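Local coordinates for geranylgeranyl pyrophosphate synthetase (Pyrococcus horikoshii, PDB 1WY0), which probably condenses isopentenyl diphosphate with shorter allylic diphosphates to make geranylgeranyl diphosphate, as a member of the polyprenyl synthetase family, at residues Asn253-Glu256 / Lys257-Gln260. Sequence-based numbering, arbitrary orientation.
Sequences NADE and KDKQ
Asp255 reaches forward to the backbone of Asp258 and caps the start of helix 256-264, an N-cap at the turn that follows helix 245-253 in this largely helical prenyltransferase fold. Its OD1 accepts from Asp258 N at 2.8 Å, with an N-H...O angle of 168° and the donor nearly in line with the C-O bond. CG lies between the backbone N and the carbonyl carbon (chi1 60°), a torsion that sets OD1 in front of Asp258 N. The main chain of Asp255 also takes part, its O accepting from Lys259 N at 3.0 Å; Glu256 O receives Gln260 N.

Beside the cap, the carboxylates of Asp255 and Asp258 come close, OD2 to OD2 at 2.8 Å, with their planes 42° apart. If both are ionised they would probably repel, and the salt bridge from Lys296 NZ and the hydrogen bond with Tyr297 OH, both at Asp258 OD2, are likely to offset this. The same Tyr297 hydroxyl bonds Asp255 N, tying the cap to the residue that follows helix 283-296. With an alanine at Asp255 the N-H of Asp258 would probably lose its capping acceptor, leaving the first turn of the helix less well closed. A water donates to Asp255 OD2 and accepts a weak bond from Lys257 NZ.

The methyl of Ala254 packs against the aliphatic part of Lys259, CB to CG at 4.0 Å. Bends along the Lys259 chain carry CE past Ala254 O and bring the ammonium to Glu256, whose own chain folds at chi2 to offer its carboxylate. Glu256 OE2 and Lys259 NZ form a salt bridge, but their 2.4 Å is shorter than such a pair normally allows, so the exact placing of the two ends is doubtful. The other oxygen, Glu256 OE1, lies 3.1 Å from Gln260 NE2.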
loop_
_atom_site.group_PDB
_atom_site.type_symbol
_atom_site.label_atom_id
_atom_site.label_comp_id
_atom_site.label_asym_id
_atom_site.label_seq_id
_atom_site.Cartn_x
_atom_site.Cartn_y
_atom_site.Cartn_z
ATOM N N ASN A 253 36.403 5.628 -7.950
ATOM C CA ASN A 253 37.767 6.138 -7.879
ATOM C C ASN A 253 38.852 5.050 -7.869
ATOM O O ASN A 253 40.028 5.315 -8.106
ATOM C CB ASN A 253 37.873 7.011 -6.628
ATOM C CG ASN A 253 37.412 8.412 -6.949
ATOM O OD1 ASN A 253 38.120 9.206 -7.562
ATOM N ND2 ASN A 253 36.220 8.748 -6.418
ATOM N N ALA A 254 38.452 3.804 -7.552
ATOM C CA ALA A 254 39.472 2.777 -7.327
ATOM C C ALA A 254 40.034 2.167 -8.623
ATOM O O ALA A 254 39.378 2.130 -9.657
ATOM C CB ALA A 254 38.882 1.683 -6.443
ATOM N N ASP A 255 41.276 1.681 -8.598
ATOM C CA ASP A 255 41.873 1.077 -9.784
ATOM C C ASP A 255 41.295 -0.325 -9.916
ATOM O O ASP A 255 40.698 -0.842 -8.978
ATOM C CB ASP A 255 43.405 1.009 -9.672
ATOM C CG ASP A 255 43.873 0.189 -8.485
ATOM O OD1 ASP A 255 43.500 -0.998 -8.380
ATOM O OD2 ASP A 255 44.628 0.732 -7.652
ATOM N N GLU A 256 41.473 -0.933 -11.081
ATOM C CA GLU A 256 40.938 -2.262 -11.338
ATOM C C GLU A 256 41.318 -3.331 -10.331
ATOM O O GLU A 256 40.474 -4.124 -9.911
ATOM C CB GLU A 256 41.337 -2.716 -12.740
ATOM C CG GLU A 256 40.402 -2.200 -13.804
ATOM C CD GLU A 256 38.975 -2.635 -13.546
ATOM O OE1 GLU A 256 38.749 -3.854 -13.387
ATOM O OE2 GLU A 256 38.086 -1.756 -13.488
ATOM N N LYS A 257 42.585 -3.360 -9.947
ATOM C CA LYS A 257 43.068 -4.342 -9.020
ATOM C C LYS A 257 42.267 -4.288 -7.704
ATOM O O LYS A 257 41.799 -5.281 -7.163
ATOM C CB LYS A 257 44.533 -3.971 -8.805
ATOM C CG LYS A 257 45.331 -5.078 -8.163
ATOM C CD LYS A 257 46.630 -4.589 -7.518
ATOM C CE LYS A 257 46.675 -4.966 -6.029
ATOM N NZ LYS A 257 47.645 -4.124 -5.325
ATOM N N ASP A 258 42.119 -3.076 -7.186
ATOM C CA ASP A 258 41.408 -2.889 -5.939
ATOM C C ASP A 258 39.920 -3.193 -6.055
ATOM O O ASP A 258 39.371 -3.888 -5.202
ATOM C CB ASP A 258 41.659 -1.477 -5.407
ATOM C CG ASP A 258 43.134 -1.241 -5.069
ATOM O OD1 ASP A 258 43.819 -2.222 -4.734
ATOM O OD2 ASP A 258 43.604 -0.085 -5.128
ATOM N N LYS A 259 39.279 -2.705 -7.117
ATOM C CA LYS A 259 37.881 -2.959 -7.458
ATOM C C LYS A 259 37.532 -4.449 -7.376
ATOM O O LYS A 259 36.529 -4.847 -6.799
ATOM C CB LYS A 259 37.636 -2.443 -8.876
ATOM C CG LYS A 259 37.216 -0.972 -8.897
ATOM C CD LYS A 259 36.225 -0.668 -10.022
ATOM C CE LYS A 259 36.650 0.538 -10.869
ATOM N NZ LYS A 259 37.336 0.076 -12.075
ATOM N N GLN A 260 38.372 -5.219 -8.063
ATOM C CA GLN A 260 38.165 -6.664 -8.191
ATOM C C GLN A 260 38.371 -7.405 -6.874
ATOM O O GLN A 260 37.673 -8.364 -6.576
ATOM C CB GLN A 260 39.107 -7.247 -9.247
ATOM C CG GLN A 260 38.977 -6.605 -10.620
ATOM C CD GLN A 260 37.552 -6.626 -11.130
ATOM O OE1 GLN A 260 36.951 -7.693 -11.281
ATOM N NE2 GLN A 260 36.999 -5.444 -11.398
HETATM O O HOH W 1 46.967 -1.052 -6.386
#